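Local coordinates for UL18 protein (PDB 3D2U), which modulates host NK-cell activity as a viral MHC class I homologue that engages the inhibitory leukocyte receptor LILRB1, at residues N75-E78 with Q79-E83; D162-I165 with Q166-Y169. The protein carries 4 engineered substitutions. All coordinates share one frame; numbering follows the deposited sequence.

Contact 1 (N75-E78 with Q79-E83); sequences NQTE and QNLLE
Gln-76 and Gln-79, one helical turn apart, cross at about a right angle. Their carboxamides approach through the oxygens, OE1 of Gln-76 lying 3.6 Å from OE1 of Gln-79, with the two amide planes 35° apart. In Gln-76, CG stands anti to the backbone N (chi1 178°), which brings it to 3.6 Å from ND2 of Asn-80; the chain then bends at chi2, carrying the amide forward, toward the next turn. The amide plane of Asn-80 is turned steeply, 75°, from that of Gln-76. The aliphatic part of Gln-79 runs over the backbone of the preceding turn, with CG 3.4 Å from the carbonyl O of Asn-75. This stretch belongs to helix 62-88, the alpha-1 helix of the MHC class I fold, which forms one wall of the peptide groove. Asn-80 faces the groove: its OD1 accepts a hydrogen bond from the backbone of the bound peptide, and its ND2 makes a weak one to it. On the sheet side, Thr-77 and Leu-81 lie side by side and point the same way, with CG2 of Thr-77 4.0 Å from CG of Leu-81; Trp-98 and Leu-96 of strand 95-104 meet these two residues from below. OG1 of Thr-77 bonds back to the carbonyl O of Ile-73. Backbone bonds of the helix underlie these pairs, Asn-80 N to Gln-76 O at 3.0 Å and Leu-81 N to Thr-77 O at 2.9 Å. Glu-78 extends beyond CG, and its OE2 forms a salt bridge with Lys-40.

Contact 2 (D162-I165 with Q166-Y169); sequences DTTI and QRNY
Helix 161-171 is part of the alpha-2 wall of the MHC class I groove, and within it Thr-164 and Arg-167 make the main side-chain meeting between 162-165 and 166-169. The guanidinium of Arg-167 comes back over the preceding turn and presents its edge to the methyl of Thr-164: CG2 of Thr-164 lies near the guanidinium plane, 3.1 Å from NH1 of Arg-167. A bend at chi3 (-52°) in an otherwise extended chain turns the group back in this way. The hydroxyl of Thr-164 serves a different partner, since OG1 bonds to the carbonyl O of Glu-160 in the preceding turn. Ile-165 and Gln-166 run side by side in the same direction, with CG1 of Ile-165 4.0 Å from OE1 of Gln-166, an apolar flank along the amide oxygen. At the other end of that amide, NE2 of Gln-166 is hydrogen-bonded to OE2 of Glu-115. Three main-chain bonds join the turns: Arg-167 N to Thr-163 O, Asn-168 N to Thr-164 O, and Tyr-169 N to Ile-165 O at 3.1 Å. In the last of these the donor is tilted 31° from the carbonyl plane. Tyr-169 directs its OH to the backbone of the bound peptide, while Asp-162, Ile-165 and Gln-166 pack on apolar peptide side chains. Beneath the helix, Tyr-169 meets His-100 of strand 95-104 edge-to-face and Glu-115 belongs to strand 110-119; behind it, Thr-163 OG1 is bonded to Trp-134 NE1, and Arg-167 packs on Thr-132, its NE making a weak hydrogen bond to Leu-131 O.

Overall arrangement
Both contacts are turn-to-turn pairings within a single helix, contact 1 in helix 62-88 and contact 2 in helix 161-171. Both are partly buried, contact 1 with more exposed residues (three against one). Their centres lie 20 Å apart and their nearest atoms about 7 Å apart; the bound peptide lies against both. Strand 95-104 of the groove floor touches both helices, through a threonine and a leucine packed on its side chains in contact 1 and an aromatic pair in contact 2. The surface chemistry differs: contact 1 has crossed carboxamides and a carboxylate paired with a lysine, whereas contact 2 sets a guanidinium edge against a methyl. Contact 1 grips the peptide backbone through an amide, contact 2 through a phenol.

Contact 1 (N75-E78 with Q79-E83)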
# COMPACT_ATOMS: atom_id res chain seq x y z
N ASN A 75 12.63 29.14 4.43
CA ASN A 75 12.22 30.43 4.95
C ASN A 75 10.85 30.75 4.35
O ASN A 75 9.90 31.03 5.08
CB ASN A 75 13.22 31.51 4.57
CG ASN A 75 13.07 32.75 5.41
OD1 ASN A 75 13.73 32.90 6.44
ND2 ASN A 75 12.19 33.65 4.99
N GLN A 76 10.77 30.70 3.03
CA GLN A 76 9.51 30.95 2.35
C GLN A 76 8.49 29.89 2.79
O GLN A 76 7.33 30.21 3.02
CB GLN A 76 9.71 30.89 0.83
CG GLN A 76 8.42 31.08 -0.01
CD GLN A 76 7.91 32.52 -0.06
OE1 GLN A 76 8.25 33.35 0.80
NE2 GLN A 76 7.09 32.83 -1.06
N THR A 77 8.94 28.65 2.94
CA THR A 77 8.02 27.58 3.34
C THR A 77 7.39 27.85 4.70
O THR A 77 6.20 27.61 4.89
CB THR A 77 8.71 26.19 3.36
OG1 THR A 77 9.18 25.87 2.04
CG2 THR A 77 7.71 25.12 3.79
N GLU A 78 8.18 28.36 5.64
CA GLU A 78 7.66 28.67 6.96
C GLU A 78 6.49 29.66 6.87
O GLU A 78 5.50 29.53 7.59
CB GLU A 78 8.77 29.24 7.84
CG GLU A 78 9.41 28.20 8.74
CD GLU A 78 10.63 28.74 9.43
OE1 GLU A 78 11.00 28.20 10.50
OE2 GLU A 78 11.23 29.70 8.90
N GLN A 79 6.61 30.64 5.98
CA GLN A 79 5.55 31.61 5.81
C GLN A 79 4.34 30.96 5.18
O GLN A 79 3.22 31.14 5.63
CB GLN A 79 6.03 32.77 4.93
CG GLN A 79 7.37 33.32 5.37
CD GLN A 79 7.63 34.70 4.83
OE1 GLN A 79 7.17 35.06 3.75
NE2 GLN A 79 8.39 35.49 5.58
N ASN A 80 4.57 30.18 4.13
CA ASN A 80 3.47 29.51 3.45
C ASN A 80 2.69 28.58 4.37
O ASN A 80 1.46 28.51 4.29
CB ASN A 80 3.97 28.72 2.24
CG ASN A 80 4.60 29.62 1.19
OD1 ASN A 80 4.24 30.79 1.06
ND2 ASN A 80 5.52 29.06 0.42
N LEU A 81 3.37 27.86 5.26
CA LEU A 81 2.67 26.95 6.16
C LEU A 81 1.78 27.72 7.13
O LEU A 81 0.58 27.43 7.25
CB LEU A 81 3.66 26.08 6.93
CG LEU A 81 4.52 25.11 6.12
CD1 LEU A 81 5.46 24.40 7.06
CD2 LEU A 81 3.66 24.10 5.36
N LEU A 82 2.37 28.70 7.82
CA LEU A 82 1.62 29.51 8.78
C LEU A 82 0.39 30.10 8.12
O LEU A 82 -0.69 30.16 8.71
CB LEU A 82 2.49 30.65 9.29
CG LEU A 82 1.75 31.71 10.11
CD1 LEU A 82 1.44 31.17 11.49
CD2 LEU A 82 2.58 32.98 10.20
N GLU A 83 0.55 30.52 6.87
CA GLU A 83 -0.54 31.13 6.15
C GLU A 83 -1.66 30.17 5.74
O GLU A 83 -2.83 30.53 5.81
CB GLU A 83 0.04 31.92 4.97

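Contact 2 (D162-I165 with Q166-Y169)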
# COMPACT_ATOMS: atom_id res chain seq x y z
N ASP A 162 5.92 34.87 -12.23
CA ASP A 162 6.46 33.96 -11.23
C ASP A 162 6.30 32.56 -11.82
O ASP A 162 7.06 31.65 -11.50
CB ASP A 162 5.69 34.08 -9.90
CG ASP A 162 6.39 34.99 -8.88
OD1 ASP A 162 7.43 35.58 -9.22
OD2 ASP A 162 5.89 35.11 -7.74
N THR A 163 5.33 32.42 -12.72
CA THR A 163 5.03 31.17 -13.40
C THR A 163 6.05 30.80 -14.46
O THR A 163 6.51 29.66 -14.56
CB THR A 163 3.65 31.22 -14.08
OG1 THR A 163 2.64 31.12 -13.08
CG2 THR A 163 3.50 30.08 -15.09
N THR A 164 6.39 31.78 -15.30
CA THR A 164 7.36 31.54 -16.36
C THR A 164 8.69 31.08 -15.77
O THR A 164 9.31 30.17 -16.32
CB THR A 164 7.60 32.82 -17.16
OG1 THR A 164 7.82 33.91 -16.25
CG2 THR A 164 6.40 33.11 -18.06
N ILE A 165 9.12 31.67 -14.66
CA ILE A 165 10.39 31.23 -14.10
C ILE A 165 10.29 29.76 -13.68
O ILE A 165 11.27 29.02 -13.80
CB ILE A 165 10.90 32.12 -12.91
CG1 ILE A 165 10.85 31.35 -11.59
CG2 ILE A 165 10.11 33.42 -12.84
CD1 ILE A 165 12.08 30.50 -11.33
N GLN A 166 9.13 29.33 -13.20
CA GLN A 166 9.00 27.92 -12.83
C GLN A 166 9.11 27.09 -14.11
O GLN A 166 9.77 26.04 -14.11
CB GLN A 166 7.66 27.62 -12.13
CG GLN A 166 7.52 28.17 -10.69
CD GLN A 166 8.66 27.78 -9.75
OE1 GLN A 166 9.29 28.64 -9.13
NE2 GLN A 166 8.93 26.48 -9.63
N ARG A 167 8.50 27.56 -15.20
CA ARG A 167 8.53 26.85 -16.48
C ARG A 167 9.94 26.77 -17.08
O ARG A 167 10.32 25.75 -17.66
CB ARG A 167 7.61 27.52 -17.51
CG ARG A 167 7.51 26.77 -18.84
CD ARG A 167 7.06 27.65 -20.01
NE ARG A 167 5.83 28.39 -19.73
CZ ARG A 167 5.78 29.69 -19.44
NH1 ARG A 167 6.90 30.40 -19.37
NH2 ARG A 167 4.61 30.28 -19.21
N ASN A 168 10.71 27.84 -16.93
CA ASN A 168 12.07 27.89 -17.47
C ASN A 168 13.03 27.01 -16.68
O ASN A 168 14.02 26.54 -17.21
CB ASN A 168 12.60 29.33 -17.53
CG ASN A 168 11.91 30.18 -18.59
OD1 ASN A 168 11.41 29.67 -19.60
ND2 ASN A 168 11.90 31.49 -18.37
N TYR A 169 12.74 26.81 -15.40
CA TYR A 169 13.58 25.94 -14.59
C TYR A 169 13.32 24.52 -15.10
O TYR A 169 14.26 23.75 -15.34
CB TYR A 169 13.21 26.07 -13.10
CG TYR A 169 13.59 24.86 -12.28
CD1 TYR A 169 14.92 24.61 -11.91
CD2 TYR A 169 12.62 23.92 -11.92
CE1 TYR A 169 15.27 23.44 -11.21
CE2 TYR A 169 12.96 22.77 -11.23
CZ TYR A 169 14.28 22.53 -10.88
OH TYR A 169 14.61 21.35 -10.23